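Local atomic coordinates of YkuI protein (Bacillus subtilis, PDB entry 2BAS), a protein that binds the second messenger cyclic di-GMP through its EAL domain and probably belongs to the phosphodiesterases that cleave it. Residues S192-K204 against I226-Q240. Numbering follows the deposited sequence.
Sequences SPDLLKIDLQALK and IGAALLYEDIEANFQ
Two neighbouring parallel strands of the EAL-domain barrel, Leu195-Asp199 and Ala229-Glu233, pair through main-chain hydrogen bonds that alternate between them. Leu196 N donates to Ala229 O and Leu196 O accepts from Leu231 N at 2.8 Å; Ile198 then repeats the pattern with Leu231 O and Glu233 N. Beyond it the pairing frays into a weak bond from Leu200 N to Glu233 O. Helix 211-226 links the strands in a beta-alpha-beta crossover and covers the face formed by Leu196, Ile198 and Leu230, where Leu230 CD2 touches both Leu196 CD1 and, at 3.8 Å, Ile198 CD1. Farther along, Leu200 CG meets the edge of the Tyr232 ring in its plane, 3.7 Å from CD2, while Tyr232 OH bonds to Asn247 O. On the other face Lys197 runs alongside Leu231. A bend at chi3 (87°) turns the end of the lysine, bringing CE to 3.5 Å from Leu231 CD2 and NZ into a long salt bridge of 3.7 Å with Glu233 OE2; NZ also forms a salt bridge with Glu146 and a hydrogen bond with Gln253. A methionine here would probably leave Glu146 without its cationic mate, Gln253 OE1 without this donor and Glu233 without its more distant positive partner. In the loops after the strands, Asp199 OD1 accepts from Gln201 N in an Asx turn, and Lys204 NZ reaches Glu236 OE2 in a 2.6 Å salt bridge; a water that accepts from the same ammonium group donates to Asp234 O.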
# COMPACT_ATOMS: atom_id res chain seq x y z
N SER A 192 3.36 -9.91 10.20
CA SER A 192 3.26 -10.78 9.03
C SER A 192 2.19 -11.85 9.29
O SER A 192 2.48 -13.06 9.29
CB SER A 192 4.61 -11.46 8.76
OG SER A 192 5.39 -10.66 7.90
N PRO A 193 0.95 -11.39 9.51
CA PRO A 193 -0.07 -12.35 9.92
C PRO A 193 -0.54 -13.19 8.73
O PRO A 193 -0.32 -12.81 7.59
CB PRO A 193 -1.20 -11.47 10.46
CG PRO A 193 -1.02 -10.14 9.75
CD PRO A 193 0.42 -10.02 9.36
N ASP A 194 -1.17 -14.31 9.03
CA ASP A 194 -1.69 -15.22 8.01
C ASP A 194 -2.97 -14.67 7.36
O ASP A 194 -3.31 -15.04 6.25
CB ASP A 194 -1.95 -16.58 8.65
CG ASP A 194 -0.72 -17.14 9.36
OD1 ASP A 194 0.30 -17.39 8.68
OD2 ASP A 194 -0.76 -17.32 10.59
N LEU A 195 -3.66 -13.77 8.05
CA LEU A 195 -4.93 -13.24 7.57
C LEU A 195 -5.17 -11.78 7.96
O LEU A 195 -4.85 -11.36 9.07
CB LEU A 195 -6.09 -14.08 8.10
CG LEU A 195 -6.65 -15.21 7.24
CD1 LEU A 195 -6.63 -16.53 8.00
CD2 LEU A 195 -8.05 -14.88 6.79
N LEU A 196 -5.76 -11.03 7.04
CA LEU A 196 -6.19 -9.67 7.30
C LEU A 196 -7.69 -9.62 7.15
O LEU A 196 -8.21 -9.98 6.09
CB LEU A 196 -5.53 -8.70 6.31
CG LEU A 196 -4.01 -8.57 6.29
CD1 LEU A 196 -3.59 -7.59 5.20
CD2 LEU A 196 -3.47 -8.13 7.66
N LYS A 197 -8.40 -9.20 8.19
CA LYS A 197 -9.86 -9.07 8.10
C LYS A 197 -10.25 -7.63 7.80
O LYS A 197 -9.91 -6.71 8.56
CB LYS A 197 -10.56 -9.52 9.39
CG LYS A 197 -10.57 -11.01 9.63
CD LYS A 197 -11.65 -11.42 10.66
CE LYS A 197 -13.02 -11.68 10.02
NZ LYS A 197 -13.96 -12.47 10.90
N ILE A 198 -10.95 -7.44 6.69
CA ILE A 198 -11.38 -6.13 6.24
C ILE A 198 -12.90 -6.02 6.35
O ILE A 198 -13.63 -6.85 5.83
CB ILE A 198 -10.87 -5.86 4.79
CG1 ILE A 198 -9.34 -5.97 4.74
CG2 ILE A 198 -11.30 -4.49 4.30
CD1 ILE A 198 -8.75 -6.06 3.33
N ASP A 199 -13.35 -5.01 7.08
CA ASP A 199 -14.76 -4.70 7.28
C ASP A 199 -15.22 -3.81 6.13
O ASP A 199 -14.49 -2.93 5.69
CB ASP A 199 -14.93 -3.98 8.62
CG ASP A 199 -16.29 -3.31 8.77
OD1 ASP A 199 -17.31 -3.86 8.30
OD2 ASP A 199 -16.35 -2.22 9.39
N LEU A 200 -16.43 -4.03 5.63
CA LEU A 200 -16.91 -3.26 4.48
C LEU A 200 -18.14 -2.39 4.77
O LEU A 200 -18.80 -1.92 3.84
CB LEU A 200 -17.14 -4.16 3.27
CG LEU A 200 -15.93 -4.90 2.68
CD1 LEU A 200 -16.38 -5.81 1.55
CD2 LEU A 200 -14.85 -3.93 2.21
N GLN A 201 -18.44 -2.19 6.05
CA GLN A 201 -19.50 -1.28 6.46
C GLN A 201 -19.14 0.13 6.02
O GLN A 201 -19.98 0.88 5.53
CB GLN A 201 -19.68 -1.30 7.98
CG GLN A 201 -20.42 -2.49 8.54
CD GLN A 201 -20.23 -2.64 10.04
OE1 GLN A 201 -19.09 -2.71 10.52
NE2 GLN A 201 -21.33 -2.70 10.79
N ALA A 202 -17.86 0.47 6.21
CA ALA A 202 -17.31 1.78 5.89
C ALA A 202 -17.53 2.20 4.43
O ALA A 202 -17.70 3.39 4.15
CB ALA A 202 -15.81 1.81 6.22
N LEU A 203 -17.52 1.22 3.52
CA LEU A 203 -17.71 1.46 2.09
C LEU A 203 -19.06 2.12 1.80
O LEU A 203 -19.17 2.93 0.87
CB LEU A 203 -17.57 0.16 1.31
CG LEU A 203 -17.40 0.21 -0.21
CD1 LEU A 203 -16.06 0.84 -0.62
CD2 LEU A 203 -17.54 -1.19 -0.80
N LYS A 204 -20.08 1.78 2.59
CA LYS A 204 -21.42 2.37 2.49
C LYS A 204 -21.44 3.84 2.92
O LYS A 204 -21.84 4.73 2.13
CB LYS A 204 -22.42 1.58 3.32
CG LYS A 204 -22.65 0.14 2.86
CD LYS A 204 -23.60 -0.61 3.80
CE LYS A 204 -22.92 -0.95 5.12
NZ LYS A 204 -23.74 -1.83 5.98
N ILE A 226 3.62 -10.27 1.25
CA ILE A 226 4.00 -10.94 2.52
C ILE A 226 3.24 -12.23 2.82
O ILE A 226 3.58 -12.95 3.74
CB ILE A 226 3.88 -9.98 3.75
CG1 ILE A 226 2.41 -9.55 3.97
CG2 ILE A 226 4.82 -8.78 3.60
CD1 ILE A 226 2.11 -9.07 5.36
N GLY A 227 2.18 -12.50 2.05
CA GLY A 227 1.46 -13.76 2.16
C GLY A 227 0.32 -13.77 3.16
O GLY A 227 0.05 -14.79 3.79
N ALA A 228 -0.36 -12.64 3.31
CA ALA A 228 -1.54 -12.59 4.15
C ALA A 228 -2.75 -12.64 3.22
O ALA A 228 -2.83 -11.84 2.28
CB ALA A 228 -1.56 -11.32 5.00
N ALA A 229 -3.65 -13.59 3.46
CA ALA A 229 -4.89 -13.66 2.69
C ALA A 229 -5.86 -12.61 3.25
O ALA A 229 -5.82 -12.28 4.44
CB ALA A 229 -5.51 -15.04 2.80
N LEU A 230 -6.72 -12.09 2.38
CA LEU A 230 -7.70 -11.10 2.77
C LEU A 230 -9.04 -11.77 3.02
O LEU A 230 -9.56 -12.51 2.19
CB LEU A 230 -7.87 -10.04 1.67
CG LEU A 230 -6.62 -9.32 1.18
CD1 LEU A 230 -6.97 -8.47 -0.03
CD2 LEU A 230 -5.99 -8.47 2.28
N LEU A 231 -9.60 -11.47 4.19
CA LEU A 231 -10.95 -11.88 4.54
C LEU A 231 -11.86 -10.65 4.63
O LEU A 231 -11.68 -9.79 5.50
CB LEU A 231 -10.93 -12.65 5.87
CG LEU A 231 -12.22 -13.01 6.60
CD1 LEU A 231 -13.30 -13.50 5.68
CD2 LEU A 231 -11.91 -14.07 7.66
N TYR A 232 -12.81 -10.55 3.71
CA TYR A 232 -13.76 -9.44 3.75
C TYR A 232 -14.96 -9.88 4.55
O TYR A 232 -15.63 -10.84 4.17
CB TYR A 232 -14.18 -9.01 2.35
CG TYR A 232 -13.09 -8.32 1.59
CD1 TYR A 232 -12.11 -9.05 0.93
CD2 TYR A 232 -13.01 -6.94 1.53
CE1 TYR A 232 -11.10 -8.42 0.23
CE2 TYR A 232 -12.00 -6.31 0.83
CZ TYR A 232 -11.06 -7.06 0.19
OH TYR A 232 -10.04 -6.45 -0.50
N GLU A 233 -15.21 -9.18 5.65
CA GLU A 233 -16.37 -9.45 6.52
C GLU A 233 -17.40 -8.32 6.43
O GLU A 233 -17.16 -7.29 5.78
CB GLU A 233 -15.93 -9.69 7.98
CG GLU A 233 -15.35 -8.48 8.70
CD GLU A 233 -15.28 -8.68 10.21
OE1 GLU A 233 -16.34 -8.75 10.87
OE2 GLU A 233 -14.15 -8.73 10.74
N ASP A 234 -18.53 -8.51 7.11
CA ASP A 234 -19.68 -7.60 7.07
C ASP A 234 -20.20 -7.32 5.65
O ASP A 234 -20.56 -6.19 5.32
CB ASP A 234 -19.39 -6.29 7.82
CG ASP A 234 -19.44 -6.45 9.34
OD1 ASP A 234 -20.22 -7.30 9.84
OD2 ASP A 234 -18.71 -5.72 10.04
N ILE A 235 -20.21 -8.36 4.82
CA ILE A 235 -20.80 -8.30 3.49
C ILE A 235 -22.31 -8.46 3.63
O ILE A 235 -22.80 -9.52 4.02
CB ILE A 235 -20.24 -9.39 2.56
CG1 ILE A 235 -18.75 -9.17 2.30
CG2 ILE A 235 -20.99 -9.41 1.24
CD1 ILE A 235 -18.04 -10.38 1.78
N GLU A 236 -23.04 -7.40 3.33
CA GLU A 236 -24.48 -7.39 3.50
C GLU A 236 -25.25 -6.79 2.31
O GLU A 236 -26.40 -6.38 2.46
CB GLU A 236 -24.86 -6.71 4.82
CG GLU A 236 -24.41 -5.26 4.96
CD GLU A 236 -24.83 -4.66 6.29
OE1 GLU A 236 -24.40 -5.18 7.35
OE2 GLU A 236 -25.59 -3.67 6.29
N ALA A 237 -24.61 -6.77 1.15
CA ALA A 237 -25.22 -6.29 -0.10
C ALA A 237 -24.49 -6.88 -1.29
O ALA A 237 -23.55 -7.67 -1.13
CB ALA A 237 -25.23 -4.77 -0.16
N ASN A 238 -24.89 -6.50 -2.50
CA ASN A 238 -24.26 -7.04 -3.68
C ASN A 238 -22.94 -6.37 -4.02
O ASN A 238 -21.93 -7.04 -4.27
CB ASN A 238 -25.21 -6.98 -4.87
CG ASN A 238 -24.88 -8.02 -5.91
OD1 ASN A 238 -24.46 -9.14 -5.58
ND2 ASN A 238 -25.08 -7.67 -7.18
N PHE A 239 -22.93 -5.04 -4.01
CA PHE A 239 -21.74 -4.26 -4.35
C PHE A 239 -20.54 -4.53 -3.42
O PHE A 239 -19.39 -4.28 -3.80
CB PHE A 239 -22.06 -2.76 -4.43
CG PHE A 239 -22.37 -2.12 -3.10
CD1 PHE A 239 -21.34 -1.61 -2.29
CD2 PHE A 239 -23.68 -2.01 -2.65
CE1 PHE A 239 -21.62 -1.02 -1.06
CE2 PHE A 239 -23.97 -1.42 -1.42
CZ PHE A 239 -22.94 -0.93 -0.63
N GLN A 240 -20.83 -5.01 -2.21
CA GLN A 240 -19.78 -5.34 -1.23
C GLN A 240 -19.09 -6.66 -1.56
O GLN A 240 -17.87 -6.78 -1.43
CB GLN A 240 -20.34 -5.34 0.19
CG GLN A 240 -20.64 -3.94 0.72
CD GLN A 240 -21.53 -3.93 1.95
OE1 GLN A 240 -21.37 -3.09 2.83
NE2 GLN A 240 -22.46 -4.87 2.03
O HOH W 1 1.40 -17.03 6.03
O HOH W 2 -21.61 -3.95 6.00